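Local atomic coordinates of oxidoreductase, NAD-binding/iron-sulfur cluster-binding protein (Nitratireductor pacificus pht-3B, PDB entry 6ZXU), a protein that works as a catabolic reductive dehalogenase, probably removing halogen from organohalide substrates with a bound cobalamin and two [4Fe-4S] clusters. Residues P376-A380 and L523-V527; F394-C398 and A489-L495; E417-D421 and S473-H477; M426-Y432 and I510-S516; F533-F538 and C595-R599. One frame throughout, in Å; residues are numbered along the deposited sequence.

Overall arrangement
Contacts 1 to 4 gather round one four-stranded antiparallel sheet, ordered 394-399, 422-429, 514-521, 474-477. Contact 4 joins its two inner strands. Contact 2 lays the end of helix 486-492 on an outer strand. The centres of contacts 2 and 4 are about 13 Å apart, and the two touch through Phe394 and Leu427. Contact 1 packs against Ile397 of contact 2, about 14 Å away between centres. Contact 3 lies by the other outer strand, about 16 Å from contact 2 between centres. Cobalamin touches contacts 2 and 4. Contact 5 holds a [4Fe-4S] cluster, about 14 Å from contact 4 between centres, and Arg513 reaches Asn598 there.

Contact 1: P376-A380 and L523-V527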
# COMPACT_ATOMS: atom_id res chain seq x y z
N PRO A 376 17.66 -21.88 7.74
CA PRO A 376 16.72 -21.22 6.86
C PRO A 376 15.33 -20.95 7.51
O PRO A 376 14.72 -19.95 7.20
CB PRO A 376 16.62 -22.14 5.64
CG PRO A 376 17.67 -23.14 5.84
CD PRO A 376 17.95 -23.24 7.29
N GLY A 377 14.95 -21.74 8.49
CA GLY A 377 13.77 -21.48 9.27
C GLY A 377 13.87 -20.18 10.07
O GLY A 377 12.92 -19.40 10.12
N ARG A 378 15.01 -19.92 10.67
CA ARG A 378 15.24 -18.68 11.39
C ARG A 378 15.44 -17.49 10.44
O ARG A 378 15.01 -16.41 10.76
CB ARG A 378 16.48 -18.81 12.29
CG ARG A 378 16.33 -19.80 13.40
CD ARG A 378 15.80 -19.20 14.68
NE ARG A 378 16.75 -18.21 15.23
CZ ARG A 378 16.54 -17.52 16.36
NH1 ARG A 378 15.45 -17.69 17.08
NH2 ARG A 378 17.42 -16.57 16.73
N ASN A 379 16.07 -17.69 9.28
CA ASN A 379 16.24 -16.66 8.28
C ASN A 379 14.83 -16.18 7.80
O ASN A 379 14.64 -15.00 7.65
CB ASN A 379 17.05 -17.10 7.09
CG ASN A 379 18.51 -17.41 7.44
OD1 ASN A 379 18.97 -17.15 8.58
ND2 ASN A 379 19.23 -17.91 6.45
N ALA A 380 13.90 -17.11 7.64
CA ALA A 380 12.54 -16.75 7.30
C ALA A 380 11.87 -15.91 8.35
O ALA A 380 11.34 -14.86 8.03
CB ALA A 380 11.74 -17.95 6.96
N LEU A 523 19.30 -15.26 -0.24
CA LEU A 523 19.31 -15.67 1.16
C LEU A 523 18.49 -16.90 1.40
O LEU A 523 17.32 -16.94 1.10
CB LEU A 523 18.79 -14.56 2.03
CG LEU A 523 18.76 -14.83 3.50
CD1 LEU A 523 20.19 -14.84 4.04
CD2 LEU A 523 17.92 -13.80 4.25
N PRO A 524 19.09 -17.97 1.93
CA PRO A 524 18.31 -19.22 2.17
C PRO A 524 17.25 -19.07 3.24
O PRO A 524 17.57 -18.67 4.36
CB PRO A 524 19.39 -20.27 2.61
CG PRO A 524 20.64 -19.73 2.02
CD PRO A 524 20.54 -18.20 2.09
N MET A 525 16.00 -19.40 2.86
CA MET A 525 14.85 -19.22 3.75
C MET A 525 13.91 -20.38 3.57
O MET A 525 13.75 -20.80 2.43
CB MET A 525 14.12 -17.92 3.40
CG MET A 525 14.91 -16.67 3.59
SD MET A 525 14.18 -15.14 2.95
CE MET A 525 14.19 -15.49 1.20
N SER A 526 13.28 -20.82 4.64
CA SER A 526 12.14 -21.72 4.51
C SER A 526 10.94 -21.00 3.82
O SER A 526 10.68 -19.82 4.06
CB SER A 526 11.67 -22.21 5.85
OG SER A 526 12.75 -22.81 6.50
N VAL A 527 10.27 -21.72 2.93
CA VAL A 527 9.20 -21.15 2.12
C VAL A 527 7.89 -21.43 2.77
O VAL A 527 7.77 -22.34 3.61
CB VAL A 527 9.22 -21.64 0.62
CG1 VAL A 527 10.51 -21.29 -0.01
CG2 VAL A 527 8.92 -23.07 0.53
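Asn379 bonds to Pro524 and Ser526 bonds to Pro376, and these two hydrogen bonds tie the first turn of helix 376-390 to the loop 523-527. Asn379 ND2 donates to Pro524 O over 2.8 Å. The acceptor lies close to the plane of the amide, and the donor lies in the plane of the Pro524 carbonyl. Asn379 CG stands beside its own backbone N (chi1 -66°), which turns the amide across to the loop. The same ND2 also donates to Leu373 O, so ND2 has two acceptors.

The second bond is between backbones. Ser526 N donates to Pro376 O over 3.1 Å and arrives from above the carbonyl plane. Ala380 N makes its helical bond to the same oxygen, over 3.0 Å, from the opposite face. Pro376 O thus serves the helix and the loop together. Met525 CA adds a CA-H...O contact to it at 3.5 Å.

Van der Waals contacts surround these bonds. Ala380 CB lies 4.3 Å from Met525 CB. Met525 CG comes 4.1 Å from Asn379 CB, and the chain then leads away from the helix. Leu523 CD1 lies 4.0 Å from Asn379 ND2. Pro376 CB rests against the Ser526 backbone, 3.7 Å from Ser526 N.

The site lies away from the cobalamin and the clusters. The loop follows strand 514-521 and passes the start of helix 376-390. Met525 continues onto Ile383 of that helix, Ile397 of strand 394-399, and Tyr422 and Val424 of strand 422-429. Ala380 also touches Ile397.

Contact 2: F394-C398 and A489-L495; sequences FVGIC and AILMAGL
Strand 394-398 and the end of helix 486-492 come closest where the CA atoms of Cys398 and Ala493 are 4.8 Å apart. The helix finishes in a Schellman motif. Gly494 takes a positive phi of 66°, with Gly494 N bonded to Leu491 O and Leu495 N bonded to Ile490 O. This turn brings Leu495 back against the strand.

Side chains do the joining. Cys398 reaches into the last helical turn. Its CB lies 3.8 Å from Met492 CB and 3.7 Å from Ala493 N. Its SG sits between the backbone N and the carbonyl carbon (chi1 69°) and comes 4.0 Å from Ala489 CB. Ala493 CB presses on the strand backbone, 3.8 Å from Ile397 N, and also lies close to Gly396 C. Leu495 sets its two methyls against the start of the strand. CD1 touches Gly396 N at 3.9 Å, and CD2 meets Phe394 CB at the same distance. The Phe394 ring leads away from the helix and meets Tyr288.

All the touching residues are buried. Ile490 and Leu491, which turn from the strand, touch the cobalamin. The strand is an outermost strand of its sheet and is hydrogen-bonded to strand 422-429, while Val395 and Ile397 carry its other face onto helix 376-390. Ala489, Ile490 and Leu495 also lie on Val425 of strand 422-429.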
# COMPACT_ATOMS: atom_id res chain seq x y z
N PHE A 394 1.54 -7.88 5.44
CA PHE A 394 1.80 -9.31 5.34
C PHE A 394 3.16 -9.54 4.74
O PHE A 394 3.58 -8.83 3.80
CB PHE A 394 0.76 -9.99 4.46
CG PHE A 394 -0.64 -9.95 4.98
CD1 PHE A 394 -1.43 -8.83 4.81
CD2 PHE A 394 -1.15 -10.97 5.73
CE1 PHE A 394 -2.70 -8.74 5.35
CE2 PHE A 394 -2.43 -10.89 6.27
CZ PHE A 394 -3.20 -9.77 6.08
N VAL A 395 3.84 -10.56 5.18
CA VAL A 395 5.09 -11.04 4.61
C VAL A 395 5.00 -12.57 4.39
O VAL A 395 4.54 -13.30 5.25
CB VAL A 395 6.34 -10.77 5.49
CG1 VAL A 395 7.61 -11.16 4.77
CG2 VAL A 395 6.44 -9.33 5.93
N GLY A 396 5.33 -12.98 3.18
CA GLY A 396 5.44 -14.39 2.84
C GLY A 396 6.65 -14.61 1.96
O GLY A 396 7.14 -13.73 1.32
N ILE A 397 7.07 -15.86 1.85
CA ILE A 397 8.24 -16.25 1.14
C ILE A 397 7.98 -17.49 0.30
O ILE A 397 7.31 -18.42 0.77
CB ILE A 397 9.40 -16.59 2.16
CG1 ILE A 397 9.63 -15.40 3.10
CG2 ILE A 397 10.67 -16.93 1.38
CD1 ILE A 397 10.44 -15.72 4.31
N CYS A 398 8.43 -17.46 -0.91
CA CYS A 398 8.33 -18.60 -1.86
C CYS A 398 9.61 -18.73 -2.66
O CYS A 398 10.43 -17.84 -2.71
CB CYS A 398 7.07 -18.51 -2.75
SG CYS A 398 7.06 -17.20 -3.98
N ALA A 489 3.82 -15.27 -7.36
CA ALA A 489 4.50 -15.20 -6.08
C ALA A 489 3.57 -14.95 -4.91
O ALA A 489 3.70 -15.60 -3.87
CB ALA A 489 5.59 -14.17 -6.14
N ILE A 490 2.58 -14.09 -5.05
CA ILE A 490 1.55 -13.90 -4.02
C ILE A 490 0.84 -15.25 -3.76
O ILE A 490 0.61 -15.63 -2.62
CB ILE A 490 0.52 -12.83 -4.39
CG1 ILE A 490 1.21 -11.47 -4.55
CG2 ILE A 490 -0.56 -12.72 -3.36
CD1 ILE A 490 0.34 -10.50 -5.33
N LEU A 491 0.53 -15.98 -4.84
CA LEU A 491 -0.16 -17.29 -4.70
C LEU A 491 0.74 -18.32 -4.01
O LEU A 491 0.30 -18.95 -3.06
CB LEU A 491 -0.54 -17.80 -6.03
CG LEU A 491 -1.32 -19.09 -5.96
CD1 LEU A 491 -2.75 -18.89 -5.47
CD2 LEU A 491 -1.34 -19.71 -7.36
N MET A 492 1.95 -18.49 -4.49
CA MET A 492 2.89 -19.50 -3.92
C MET A 492 3.38 -19.19 -2.52
O MET A 492 3.61 -20.08 -1.73
CB MET A 492 4.08 -19.70 -4.82
CG MET A 492 3.79 -20.41 -6.16
SD MET A 492 2.78 -21.92 -5.90
CE MET A 492 1.98 -21.71 -7.50
N ALA A 493 3.45 -17.91 -2.16
CA ALA A 493 3.78 -17.46 -0.78
C ALA A 493 2.64 -17.55 0.18
O ALA A 493 2.82 -17.28 1.35
CB ALA A 493 4.35 -16.05 -0.83
N GLY A 494 1.45 -18.03 -0.26
CA GLY A 494 0.34 -18.22 0.60
C GLY A 494 -0.20 -16.92 1.18
O GLY A 494 -0.69 -16.91 2.30
N LEU A 495 -0.29 -15.89 0.35
CA LEU A 495 -0.88 -14.58 0.80
C LEU A 495 -2.23 -14.30 0.20
O LEU A 495 -2.92 -13.44 0.70
CB LEU A 495 0.08 -13.43 0.56
CG LEU A 495 1.40 -13.48 1.30
CD1 LEU A 495 2.27 -12.37 0.86
CD2 LEU A 495 1.25 -13.51 2.77

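Contact 3: E417-D421 and S473-H477; sequences EAYHD and SARSH
His420 and Tyr419, on the loop leading into strand 422-429, reach across to segment 473-477. This segment holds strand 474-477, an outer strand of the antiparallel sheet that also carries cobalamin-binding residues. His420 bridges the gap with its imidazole.

Its CB points at the segment, and CG stands beside the backbone N (chi1 -70°). From the ring base, CD2 passes 3.9 Å from Ser473 O, which lies over one face of the ring near its rim. Tyr419 CD1 covers the opposite face, over the ring centre. CE1 lies near the strand backbone, 3.6 Å from Arg475 N, and 3.9 Å from Arg475 CB at the ring edge. ND1 bonds outside the two segments, to Thr520 OG1 on strand 514-521. At the tip, NE2 donates to Ser473 OG over 2.9 Å. The bond is fairly straight, 162° at the hydrogen, and the oxygen lies close to the ring plane. Both ring nitrogens are therefore engaged, and these bonds fix the rotation of the buried ring. Ser473 OG is itself bonded to Glu362 O.

Tyr419 takes a different route. Its hydroxyl is hydrogen-bonded to Glu483 OE1 and also passes 3.8 Å from Arg475 CD. The tyrosine ring and the Arg475 guanidinium stand nearly at right angles, 84° between planes; Arg475 NH1 is bonded to Gly359 O. His477 NE2 shares Thr520 OG1 with His420. Tyr419 OH lies at the edge of the His477 ring, near its plane, 3.3 Å from His477 CE1.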
# COMPACT_ATOMS: atom_id res chain seq x y z
N GLU A 417 17.15 -13.23 -17.04
CA GLU A 417 17.51 -14.48 -16.43
C GLU A 417 16.77 -14.65 -15.14
O GLU A 417 16.42 -13.67 -14.47
CB GLU A 417 19.01 -14.51 -16.10
CG GLU A 417 19.92 -14.38 -17.34
CD GLU A 417 19.63 -15.42 -18.42
OE1 GLU A 417 19.52 -15.02 -19.65
OE2 GLU A 417 19.49 -16.63 -18.02
N ALA A 418 16.53 -15.88 -14.77
CA ALA A 418 16.02 -16.17 -13.42
C ALA A 418 17.17 -16.09 -12.40
O ALA A 418 17.64 -17.12 -11.92
CB ALA A 418 15.33 -17.54 -13.40
N TYR A 419 17.57 -14.90 -12.01
CA TYR A 419 18.81 -14.74 -11.31
C TYR A 419 18.82 -15.01 -9.82
O TYR A 419 19.89 -15.16 -9.25
CB TYR A 419 19.41 -13.36 -11.66
CG TYR A 419 18.40 -12.22 -11.63
CD1 TYR A 419 17.94 -11.73 -10.44
CD2 TYR A 419 17.96 -11.65 -12.80
CE1 TYR A 419 17.00 -10.68 -10.40
CE2 TYR A 419 17.06 -10.63 -12.81
CZ TYR A 419 16.56 -10.15 -11.58
OH TYR A 419 15.70 -9.05 -11.57
N HIS A 420 17.66 -15.06 -9.12
CA HIS A 420 17.62 -15.29 -7.72
C HIS A 420 16.72 -16.49 -7.40
O HIS A 420 15.79 -16.78 -8.10
CB HIS A 420 17.06 -14.10 -6.95
CG HIS A 420 17.94 -12.91 -6.94
ND1 HIS A 420 17.45 -11.64 -7.04
CD2 HIS A 420 19.29 -12.79 -6.89
CE1 HIS A 420 18.46 -10.78 -7.06
NE2 HIS A 420 19.58 -11.47 -6.96
N ASP A 421 16.98 -17.10 -6.27
CA ASP A 421 16.29 -18.31 -5.82
C ASP A 421 14.98 -18.14 -5.11
O ASP A 421 14.17 -19.01 -5.14
CB ASP A 421 17.23 -19.04 -4.87
CG ASP A 421 18.48 -19.69 -5.61
OD1 ASP A 421 18.37 -19.94 -6.83
OD2 ASP A 421 19.54 -19.87 -4.93
N SER A 473 22.80 -11.67 -2.91
CA SER A 473 22.30 -10.81 -3.95
C SER A 473 20.73 -10.63 -3.73
O SER A 473 20.07 -11.55 -3.31
CB SER A 473 22.54 -11.41 -5.31
OG SER A 473 22.27 -10.53 -6.35
N ALA A 474 20.25 -9.45 -3.99
CA ALA A 474 18.82 -9.14 -3.77
C ALA A 474 18.47 -7.93 -4.58
O ALA A 474 19.26 -6.98 -4.69
CB ALA A 474 18.56 -8.92 -2.31
N ARG A 475 17.29 -7.98 -5.21
CA ARG A 475 16.77 -6.90 -6.01
C ARG A 475 15.29 -6.73 -5.74
O ARG A 475 14.55 -7.73 -5.71
CB ARG A 475 16.99 -7.19 -7.47
CG ARG A 475 16.52 -6.06 -8.31
CD ARG A 475 17.00 -6.07 -9.69
NE ARG A 475 16.35 -4.99 -10.45
CZ ARG A 475 16.82 -3.75 -10.68
NH1 ARG A 475 17.99 -3.35 -10.19
NH2 ARG A 475 16.12 -2.92 -11.41
N SER A 476 14.83 -5.50 -5.51
CA SER A 476 13.36 -5.29 -5.36
C SER A 476 12.71 -5.06 -6.72
O SER A 476 13.35 -4.75 -7.71
CB SER A 476 13.05 -4.13 -4.40
OG SER A 476 13.40 -2.94 -4.96
N HIS A 477 11.42 -5.31 -6.76
CA HIS A 477 10.62 -5.27 -7.95
C HIS A 477 9.37 -4.45 -7.72
O HIS A 477 8.40 -4.90 -7.11
CB HIS A 477 10.28 -6.73 -8.31
CG HIS A 477 11.48 -7.58 -8.53
ND1 HIS A 477 12.16 -7.63 -9.71
CD2 HIS A 477 12.11 -8.44 -7.71
CE1 HIS A 477 13.15 -8.50 -9.61
NE2 HIS A 477 13.12 -9.00 -8.41

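Contact 4: M426-Y432 and I510-S516; sequences MLIDQGY and IGPRSKS
Asp429 and Arg513 both send CG anti to the backbone N (chi1 -172° and -158°), and a bend at chi3 swings the arginine head onto the carboxylate. They sit at the end of an antiparallel strand pair, 426-429 with 514-516. There Ile428 and Lys515 form a hydrogen-bonded pair. Ile428 N donates to Lys515 O over 2.8 Å and Lys515 N to Ile428 O over 2.9 Å.

The salt bridge is side-on. Arg513 NE donates to Asp429 OD1 on its syn side, and NH2 donates to OD2 from above the carboxylate plane. OD1 also accepts from Gly431 N, which closes an Asx turn. One guanidinium face is covered by Tyr432 CB and the opposite one by Ile510 O, while NH1 goes to Asn598 OD1. Just past the strand ends, Gln430 N donates to Arg513 O.

Gln430, Ser514, Lys515 and Ser516 line the cobalamin pocket. Ser514 OG, Lys515 NZ and Ser516 O bond to the cofactor, while Ser516 OG is bonded to His486. Lys515 bends at chi2, and its CE lies 3.5 Å from Gln430 NE2. That same NE2 makes a weak, long bond to Ser514 O, 3.5 Å away.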
# COMPACT_ATOMS: atom_id res chain seq x y z
N MET A 426 5.51 -9.02 -0.04
CA MET A 426 4.86 -8.23 1.02
C MET A 426 3.64 -7.54 0.49
O MET A 426 3.61 -7.14 -0.65
CB MET A 426 5.80 -7.27 1.61
CG MET A 426 6.87 -8.01 2.34
SD MET A 426 8.26 -7.05 2.92
CE MET A 426 8.96 -6.57 1.33
N LEU A 427 2.60 -7.51 1.30
CA LEU A 427 1.35 -6.83 0.97
C LEU A 427 1.23 -5.55 1.81
O LEU A 427 1.48 -5.58 3.00
CB LEU A 427 0.19 -7.71 1.16
CG LEU A 427 0.06 -9.05 0.46
CD1 LEU A 427 -1.35 -9.65 0.83
CD2 LEU A 427 0.16 -8.92 -1.03
N ILE A 428 0.83 -4.49 1.17
CA ILE A 428 0.51 -3.19 1.78
C ILE A 428 -0.98 -2.95 1.56
O ILE A 428 -1.43 -2.95 0.42
CB ILE A 428 1.34 -2.07 1.15
CG1 ILE A 428 2.84 -2.37 1.16
CG2 ILE A 428 1.04 -0.76 1.86
CD1 ILE A 428 3.38 -2.45 2.57
N ASP A 429 -1.69 -2.75 2.64
CA ASP A 429 -3.12 -2.48 2.66
C ASP A 429 -3.34 -1.12 1.98
O ASP A 429 -2.72 -0.13 2.33
CB ASP A 429 -3.67 -2.50 4.09
CG ASP A 429 -5.17 -2.41 4.15
OD1 ASP A 429 -5.83 -1.92 3.15
OD2 ASP A 429 -5.72 -2.74 5.23
N GLN A 430 -4.18 -1.09 0.95
CA GLN A 430 -4.48 0.16 0.26
C GLN A 430 -5.30 1.19 1.10
O GLN A 430 -5.25 2.39 0.76
CB GLN A 430 -5.19 -0.04 -1.04
CG GLN A 430 -4.25 -0.50 -2.14
CD GLN A 430 -4.76 -0.15 -3.55
OE1 GLN A 430 -5.27 0.93 -3.80
NE2 GLN A 430 -4.60 -1.11 -4.48
N GLY A 431 -6.00 0.72 2.11
CA GLY A 431 -6.68 1.59 3.04
C GLY A 431 -8.20 1.48 2.98
O GLY A 431 -8.80 2.09 2.10
N TYR A 432 -8.80 0.82 3.98
CA TYR A 432 -10.22 0.65 4.02
C TYR A 432 -11.00 1.97 4.10
O TYR A 432 -11.97 2.17 3.35
CB TYR A 432 -10.64 -0.29 5.16
CG TYR A 432 -12.17 -0.45 5.25
CD1 TYR A 432 -12.87 -1.21 4.36
CD2 TYR A 432 -12.90 0.25 6.19
CE1 TYR A 432 -14.20 -1.35 4.44
CE2 TYR A 432 -14.26 0.16 6.22
CZ TYR A 432 -14.91 -0.68 5.37
OH TYR A 432 -16.28 -0.75 5.45
N ILE A 510 -7.66 -8.87 4.52
CA ILE A 510 -7.79 -7.51 3.91
C ILE A 510 -8.46 -7.60 2.54
O ILE A 510 -8.52 -6.61 1.82
CB ILE A 510 -6.47 -6.74 3.86
CG1 ILE A 510 -5.47 -7.37 2.93
CG2 ILE A 510 -5.89 -6.61 5.25
CD1 ILE A 510 -4.31 -6.45 2.65
N GLY A 511 -8.99 -8.80 2.19
CA GLY A 511 -9.66 -8.93 0.94
C GLY A 511 -8.78 -8.63 -0.22
O GLY A 511 -7.59 -8.98 -0.23
N PRO A 512 -9.31 -7.98 -1.25
CA PRO A 512 -8.51 -7.68 -2.42
C PRO A 512 -7.86 -6.26 -2.35
O PRO A 512 -7.34 -5.79 -3.34
CB PRO A 512 -9.52 -7.68 -3.56
CG PRO A 512 -10.74 -7.17 -2.91
CD PRO A 512 -10.72 -7.66 -1.45
N ARG A 513 -7.76 -5.71 -1.13
CA ARG A 513 -7.40 -4.33 -0.86
C ARG A 513 -5.89 -4.16 -0.65
O ARG A 513 -5.46 -3.71 0.35
CB ARG A 513 -8.19 -3.88 0.36
CG ARG A 513 -8.35 -2.43 0.49
CD ARG A 513 -9.07 -2.08 1.76
NE ARG A 513 -8.45 -2.68 2.90
CZ ARG A 513 -8.99 -3.52 3.74
NH1 ARG A 513 -10.24 -3.87 3.63
NH2 ARG A 513 -8.29 -3.97 4.77
N SER A 514 -5.09 -4.54 -1.58
CA SER A 514 -3.64 -4.60 -1.35
C SER A 514 -2.84 -4.29 -2.59
O SER A 514 -3.42 -4.31 -3.73
CB SER A 514 -3.24 -6.01 -0.92
OG SER A 514 -3.24 -6.80 -2.04
N LYS A 515 -1.62 -3.77 -2.38
CA LYS A 515 -0.62 -3.78 -3.39
C LYS A 515 0.50 -4.64 -2.83
O LYS A 515 0.74 -4.66 -1.66
CB LYS A 515 -0.07 -2.39 -3.83
CG LYS A 515 -1.06 -1.47 -4.57
CD LYS A 515 -1.38 -2.00 -5.97
CE LYS A 515 -1.98 -0.94 -6.79
NZ LYS A 515 -2.09 -1.39 -8.21
N SER A 516 1.10 -5.42 -3.72
CA SER A 516 2.23 -6.24 -3.36
C SER A 516 3.49 -5.50 -3.78
O SER A 516 3.51 -4.73 -4.71
CB SER A 516 2.17 -7.60 -4.05
OG SER A 516 2.09 -7.43 -5.45

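Contact 5: F533-F538 and C595-R599; sequences FGLQDF and CPWNR. With NA (sodium ion), chain G; SF4 (iron/sulfur cluster), chain D.
Trp597 meets Phe538 beside the [4Fe-4S] cluster, and both rings touch cluster sulfur. Trp597 NE1 lies over one face of the Phe538 ring, 3.5 Å from Phe538 CD1. The tryptophan turns its edge to this face, with planes 59° apart. S1 of the cluster sits at the indole edge, 3.7 Å from Trp597 CD1 and 3.6 Å from Phe538 CE1. Cys595 SG binds FE3 at 2.2 Å, and Pro596 CD rests 3.5 Å from S4.

Farther along the indole, Phe533 points its own edge at the six-membered ring in a T-shaped pair, planes at 80°. Its CD2 is 3.7 Å from Trp597 CH2. Leu535 CD1 also touches the indole, near Trp597 NE1. Phe533, Phe538 and Trp597 thus form an aromatic cluster. It joins the start of helix 535-540 to the loop of Cys595; Cys539, Cys542 and Cys545, from the ferredoxin-type CxxCxxCxxxCP run, bind the same iron-sulfur cluster.

A type I turn from Cys595 to Asn598 sets the loop, and Trp597 N makes a weak bond back to Cys595 SG. The turn also holds a sodium ion through Asn598 O at 2.5 Å and, at a longer distance, Cys595 O. Three waters also bind it, and one of them donates to Pro596 O. Leu506 of strand 505-506 touches Phe533, Leu535, Cys595 and Trp597, while Ser612 of helix 603-614 touches Phe538 and Trp597.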
# COMPACT_ATOMS: atom_id res chain seq x y z
N PHE A 533 -8.84 -20.98 1.83
CA PHE A 533 -9.80 -20.48 2.72
C PHE A 533 -11.23 -20.50 2.11
O PHE A 533 -12.13 -19.76 2.55
CB PHE A 533 -9.46 -19.12 3.29
CG PHE A 533 -9.34 -18.01 2.25
CD1 PHE A 533 -8.16 -17.82 1.55
CD2 PHE A 533 -10.32 -17.05 2.12
CE1 PHE A 533 -7.99 -16.79 0.65
CE2 PHE A 533 -10.16 -16.01 1.20
CZ PHE A 533 -9.01 -15.86 0.46
N GLY A 534 -11.43 -21.39 1.17
CA GLY A 534 -12.74 -21.57 0.63
C GLY A 534 -13.11 -20.57 -0.48
O GLY A 534 -14.24 -20.54 -0.87
N LEU A 535 -12.17 -19.78 -0.99
CA LEU A 535 -12.52 -18.68 -1.91
C LEU A 535 -13.07 -19.19 -3.21
O LEU A 535 -13.91 -18.53 -3.81
CB LEU A 535 -11.38 -17.71 -2.14
CG LEU A 535 -11.75 -16.44 -2.88
CD1 LEU A 535 -12.67 -15.53 -2.03
CD2 LEU A 535 -10.52 -15.69 -3.27
N GLN A 536 -12.61 -20.32 -3.71
CA GLN A 536 -13.12 -20.81 -5.04
C GLN A 536 -14.60 -21.00 -4.97
O GLN A 536 -15.36 -20.45 -5.78
CB GLN A 536 -12.41 -22.08 -5.52
CG GLN A 536 -10.92 -21.96 -5.64
CD GLN A 536 -10.51 -20.72 -6.37
OE1 GLN A 536 -10.81 -20.56 -7.56
NE2 GLN A 536 -9.81 -19.79 -5.66
N ASP A 537 -15.05 -21.66 -3.92
CA ASP A 537 -16.52 -21.83 -3.70
C ASP A 537 -17.24 -20.48 -3.49
O ASP A 537 -18.36 -20.30 -3.96
CB ASP A 537 -16.77 -22.77 -2.52
CG ASP A 537 -18.30 -23.03 -2.26
OD1 ASP A 537 -18.95 -23.49 -3.24
OD2 ASP A 537 -18.83 -22.70 -1.15
N PHE A 538 -16.64 -19.55 -2.75
CA PHE A 538 -17.25 -18.27 -2.49
C PHE A 538 -17.40 -17.47 -3.79
O PHE A 538 -18.51 -17.00 -4.12
CB PHE A 538 -16.44 -17.46 -1.52
CG PHE A 538 -17.19 -16.30 -0.90
CD1 PHE A 538 -17.35 -15.17 -1.57
CD2 PHE A 538 -17.61 -16.35 0.42
CE1 PHE A 538 -18.02 -14.09 -1.02
CE2 PHE A 538 -18.25 -15.28 1.02
CZ PHE A 538 -18.46 -14.17 0.29
N CYS A 595 -15.94 -5.63 -3.30
CA CYS A 595 -15.85 -6.97 -2.83
C CYS A 595 -16.37 -7.15 -1.40
O CYS A 595 -15.96 -6.43 -0.53
CB CYS A 595 -14.39 -7.49 -2.98
SG CYS A 595 -14.21 -9.25 -2.62
N PRO A 596 -17.22 -8.17 -1.15
CA PRO A 596 -17.64 -8.44 0.23
C PRO A 596 -16.51 -8.64 1.22
O PRO A 596 -16.66 -8.30 2.39
CB PRO A 596 -18.47 -9.71 0.12
CG PRO A 596 -18.96 -9.69 -1.27
CD PRO A 596 -17.85 -9.10 -2.08
N TRP A 597 -15.39 -9.16 0.79
CA TRP A 597 -14.22 -9.36 1.67
C TRP A 597 -13.48 -8.07 2.03
O TRP A 597 -12.60 -8.10 2.89
CB TRP A 597 -13.23 -10.32 1.04
CG TRP A 597 -13.77 -11.74 0.89
CD1 TRP A 597 -14.49 -12.19 -0.13
CD2 TRP A 597 -13.55 -12.85 1.77
NE1 TRP A 597 -14.74 -13.53 0.02
CE2 TRP A 597 -14.20 -13.96 1.20
CE3 TRP A 597 -12.82 -13.04 2.96
CZ2 TRP A 597 -14.15 -15.21 1.74
CZ3 TRP A 597 -12.80 -14.29 3.53
CH2 TRP A 597 -13.49 -15.36 2.94
N ASN A 598 -13.82 -6.98 1.37
CA ASN A 598 -13.33 -5.69 1.76
C ASN A 598 -14.19 -5.19 2.90
O ASN A 598 -15.30 -4.70 2.67
CB ASN A 598 -13.30 -4.74 0.52
CG ASN A 598 -12.92 -3.28 0.91
OD1 ASN A 598 -12.07 -3.04 1.76
ND2 ASN A 598 -13.69 -2.32 0.42
N ARG A 599 -13.72 -5.32 4.12
CA ARG A 599 -14.50 -4.99 5.31
C ARG A 599 -13.71 -4.25 6.33
O ARG A 599 -12.49 -4.30 6.33
CB ARG A 599 -14.87 -6.26 6.08
CG ARG A 599 -15.64 -7.22 5.29
CD ARG A 599 -16.25 -8.23 6.21
NE ARG A 599 -17.30 -8.92 5.47
CZ ARG A 599 -17.08 -10.07 4.86
NH1 ARG A 599 -15.90 -10.62 4.92
NH2 ARG A 599 -18.09 -10.65 4.19
NA NA G . -17.42 -4.57 1.27
FE1 SF4 D . -15.63 -10.77 -6.91
FE2 SF4 D . -17.42 -11.64 -4.93
FE3 SF4 D . -15.03 -10.61 -4.20
FE4 SF4 D . -15.05 -13.04 -5.44
S1 SF4 D . -15.99 -12.44 -3.46
S2 SF4 D . -13.72 -11.36 -5.89
S3 SF4 D . -16.76 -12.64 -6.84
S4 SF4 D . -16.73 -9.63 -5.31
O HOH W 1 -18.36 -5.98 2.85
O HOH W 2 -19.01 -4.95 -0.31
O HOH W 3 -17.33 -2.19 0.59